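Local coordinates for TodX (Pseudomonas putida, PDB 3BS0), which probably carries hydrophobic substrates such as toluene across the outer membrane, as a beta-barrel channel of the FadL family, at residues Q83-A88 with G98-S103. Residues are numbered along the deposited sequence; the frame is centred on the assembly and turned at random.
Sequences QLSYVA and GLFVSS
The side-chain amide of Q83 and the phenyl ring of F100 stand nearly perpendicular, their planes 78° apart, so this is a crossing of two flat groups and not a stack. Q83 reaches the ring at CD2, with its CB 4.0 Å from F100 CD2 and OE1 only slightly farther off. The CZ end of the ring meets S85, whose CB lies 3.6 Å from F100 CZ, and CE1 lies close to both S85 CB and the carbonyl oxygen of L84. With CG anti to its own carbonyl carbon (chi1 -67°), beside the backbone N, the ring leans toward the partner strand, so that CD2 meets Q83 while CE1 and CZ meet S85; I31 and P138 also touch it. Replacing F100 by alanine is likely to open a gap between the side chains of Q83 and S85 and to leave the Q83 amide freer to turn. That amide has one tie to the facing strand, a weak, bent hydrogen bond from Q83 NE2 to V101 O (2.9 Å, 125° at the hydrogen). S85 OG bonds to N27 instead, linking this face to the N-terminal region.

The backbone evidence for pairing is a reciprocal set at L84 and L99, an antiparallel hydrogen-bonded pair: L84 N donates to L99 O at 3.2 Å, and L99 N to L84 O at 2.8 Å. Beside it, Q83 CA makes a CH contact of 3.5 Å with L99 O. Both leucines project from the opposite face to Q83, S85 and F100. This alternation, together with the contacts to N27 and I31, is consistent with leucines facing lipid and F100 facing the interior. The segments belong to the hairpin of strands 80-90 and 93-108, an antiparallel up-and-down unit of the FadL-type outer-membrane barrel.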
ATOM      1  N   GLN A  83       4.848 -13.889   0.706  1.00 38.44           N
ATOM      2  CA  GLN A  83       3.429 -14.179   0.816  1.00 37.71           C
ATOM      3  C   GLN A  83       3.239 -15.680   0.933  1.00 38.16           C
ATOM      4  O   GLN A  83       3.519 -16.441   0.005  1.00 36.21           O
ATOM      5  CB  GLN A  83       2.674 -13.602  -0.381  1.00 38.07           C
ATOM      6  CG  GLN A  83       3.366 -12.359  -0.967  1.00 42.31           C
ATOM      7  CD  GLN A  83       2.405 -11.314  -1.503  1.00 45.79           C
ATOM      8  OE1 GLN A  83       1.560 -11.604  -2.359  1.00 46.91           O
ATOM      9  NE2 GLN A  83       2.532 -10.082  -1.003  1.00 43.68           N
ATOM     10  N   LEU A  84       2.805 -16.089   2.124  1.00 37.96           N
ATOM     11  CA  LEU A  84       2.541 -17.483   2.450  1.00 37.61           C
ATOM     12  C   LEU A  84       1.058 -17.661   2.758  1.00 37.25           C
ATOM     13  O   LEU A  84       0.438 -16.812   3.389  1.00 34.55           O
ATOM     14  CB  LEU A  84       3.351 -17.890   3.669  1.00 39.02           C
ATOM     15  CG  LEU A  84       4.698 -18.537   3.412  1.00 40.16           C
ATOM     16  CD1 LEU A  84       5.587 -18.336   4.627  1.00 41.34           C
ATOM     17  CD2 LEU A  84       4.498 -20.011   3.108  1.00 38.14           C
ATOM     18  N   SER A  85       0.485 -18.766   2.304  1.00 39.26           N
ATOM     19  CA  SER A  85      -0.925 -19.018   2.563  1.00 39.78           C
ATOM     20  C   SER A  85      -1.319 -20.422   2.174  1.00 39.40           C
ATOM     21  O   SER A  85      -0.735 -21.031   1.261  1.00 39.28           O
ATOM     22  CB  SER A  85      -1.809 -18.010   1.819  1.00 41.10           C
ATOM     23  OG  SER A  85      -1.752 -18.190   0.416  1.00 44.28           O
ATOM     24  N   TYR A  86      -2.316 -20.929   2.885  1.00 37.49           N
ATOM     25  CA  TYR A  86      -2.823 -22.268   2.651  1.00 36.92           C
ATOM     26  C   TYR A  86      -4.348 -22.264   2.696  1.00 36.76           C
ATOM     27  O   TYR A  86      -4.958 -21.668   3.586  1.00 35.29           O
ATOM     28  CB  TYR A  86      -2.274 -23.209   3.725  1.00 36.42           C
ATOM     29  CG  TYR A  86      -2.603 -24.661   3.517  1.00 35.69           C
ATOM     30  CD1 TYR A  86      -1.945 -25.413   2.551  1.00 37.75           C
ATOM     31  CD2 TYR A  86      -3.563 -25.292   4.306  1.00 38.31           C
ATOM     32  CE1 TYR A  86      -2.230 -26.767   2.379  1.00 41.07           C
ATOM     33  CE2 TYR A  86      -3.861 -26.643   4.146  1.00 39.87           C
ATOM     34  CZ  TYR A  86      -3.192 -27.379   3.187  1.00 43.09           C
ATOM     35  OH  TYR A  86      -3.468 -28.730   3.052  1.00 46.17           O
ATOM     36  N   VAL A  87      -4.957 -22.927   1.723  1.00 36.71           N
ATOM     37  CA  VAL A  87      -6.401 -23.034   1.651  1.00 38.06           C
ATOM     38  C   VAL A  87      -6.783 -24.508   1.647  1.00 38.41           C
ATOM     39  O   VAL A  87      -6.252 -25.299   0.868  1.00 35.54           O
ATOM     40  CB  VAL A  87      -6.934 -22.354   0.392  1.00 39.91           C
ATOM     41  CG1 VAL A  87      -8.403 -22.724   0.186  1.00 38.85           C
ATOM     42  CG2 VAL A  87      -6.777 -20.842   0.524  1.00 38.39           C
ATOM     43  N   ALA A  88      -7.716 -24.870   2.520  1.00 42.23           N
ATOM     44  CA  ALA A  88      -8.157 -26.263   2.648  1.00 44.80           C
ATOM     45  C   ALA A  88      -9.616 -26.474   2.269  1.00 45.31           C
ATOM     46  O   ALA A  88     -10.478 -25.645   2.574  1.00 46.69           O
ATOM     47  CB  ALA A  88      -7.922 -26.743   4.082  1.00 43.29           C
ATOM     48  N   GLY A  98      -3.176 -17.116   6.022  1.00 30.76           N
ATOM     49  CA  GLY A  98      -1.973 -16.699   5.333  1.00 28.35           C
ATOM     50  C   GLY A  98      -1.393 -15.411   5.880  1.00 30.28           C
ATOM     51  O   GLY A  98      -2.016 -14.719   6.680  1.00 30.25           O
ATOM     52  N   LEU A  99      -0.184 -15.088   5.443  1.00 31.37           N
ATOM     53  CA  LEU A  99       0.507 -13.872   5.859  1.00 31.53           C
ATOM     54  C   LEU A  99       0.805 -13.101   4.567  1.00 34.25           C
ATOM     55  O   LEU A  99       1.448 -13.624   3.647  1.00 34.57           O
ATOM     56  CB  LEU A  99       1.812 -14.245   6.576  1.00 31.28           C
ATOM     57  CG  LEU A  99       1.691 -15.333   7.659  1.00 33.31           C
ATOM     58  CD1 LEU A  99       2.998 -16.086   7.778  1.00 30.58           C
ATOM     59  CD2 LEU A  99       1.306 -14.714   9.003  1.00 30.83           C
ATOM     60  N   PHE A 100       0.326 -11.870   4.472  1.00 34.78           N
ATOM     61  CA  PHE A 100       0.569 -11.109   3.266  1.00 35.19           C
ATOM     62  C   PHE A 100       1.280  -9.804   3.509  1.00 37.98           C
ATOM     63  O   PHE A 100       0.674  -8.805   3.897  1.00 34.17           O
ATOM     64  CB  PHE A 100      -0.737 -10.878   2.510  1.00 34.92           C
ATOM     65  CG  PHE A 100      -1.324 -12.138   1.951  1.00 36.28           C
ATOM     66  CD1 PHE A 100      -2.081 -12.977   2.751  1.00 35.56           C
ATOM     67  CD2 PHE A 100      -1.052 -12.529   0.641  1.00 38.04           C
ATOM     68  CE1 PHE A 100      -2.554 -14.182   2.261  1.00 37.15           C
ATOM     69  CE2 PHE A 100      -1.519 -13.737   0.141  1.00 35.73           C
ATOM     70  CZ  PHE A 100      -2.269 -14.565   0.953  1.00 37.84           C
ATOM     71  N   VAL A 101       2.587  -9.856   3.257  1.00 42.96           N
ATOM     72  CA  VAL A 101       3.510  -8.740   3.406  1.00 46.59           C
ATOM     73  C   VAL A 101       3.416  -7.807   2.211  1.00 50.76           C
ATOM     74  O   VAL A 101       3.171  -8.241   1.087  1.00 52.28           O
ATOM     75  CB  VAL A 101       4.967  -9.251   3.507  1.00 47.36           C
ATOM     76  CG1 VAL A 101       5.942  -8.084   3.494  1.00 44.75           C
ATOM     77  CG2 VAL A 101       5.144 -10.086   4.780  1.00 46.65           C
ATOM     78  N   SER A 102       3.615  -6.517   2.460  1.00 54.76           N
ATOM     79  CA  SER A 102       3.568  -5.538   1.392  1.00 57.26           C
ATOM     80  C   SER A 102       4.093  -4.183   1.820  1.00 58.12           C
ATOM     81  O   SER A 102       4.029  -3.818   2.989  1.00 57.96           O
ATOM     82  CB  SER A 102       2.133  -5.377   0.888  1.00 58.39           C
ATOM     83  OG  SER A 102       1.291  -4.867   1.909  1.00 62.06           O
ATOM     84  N   SER A 103       4.633  -3.451   0.856  1.00 59.63           N
ATOM     85  CA  SER A 103       5.113  -2.109   1.096  1.00 60.74           C
ATOM     86  C   SER A 103       3.917  -1.278   0.665  1.00 61.71           C
ATOM     87  O   SER A 103       2.965  -1.811   0.094  1.00 62.95           O
ATOM     88  CB  SER A 103       6.301  -1.787   0.197  1.00 62.58           C
ATOM     89  OG  SER A 103       6.061  -0.601  -0.548  1.00 63.61           O
TER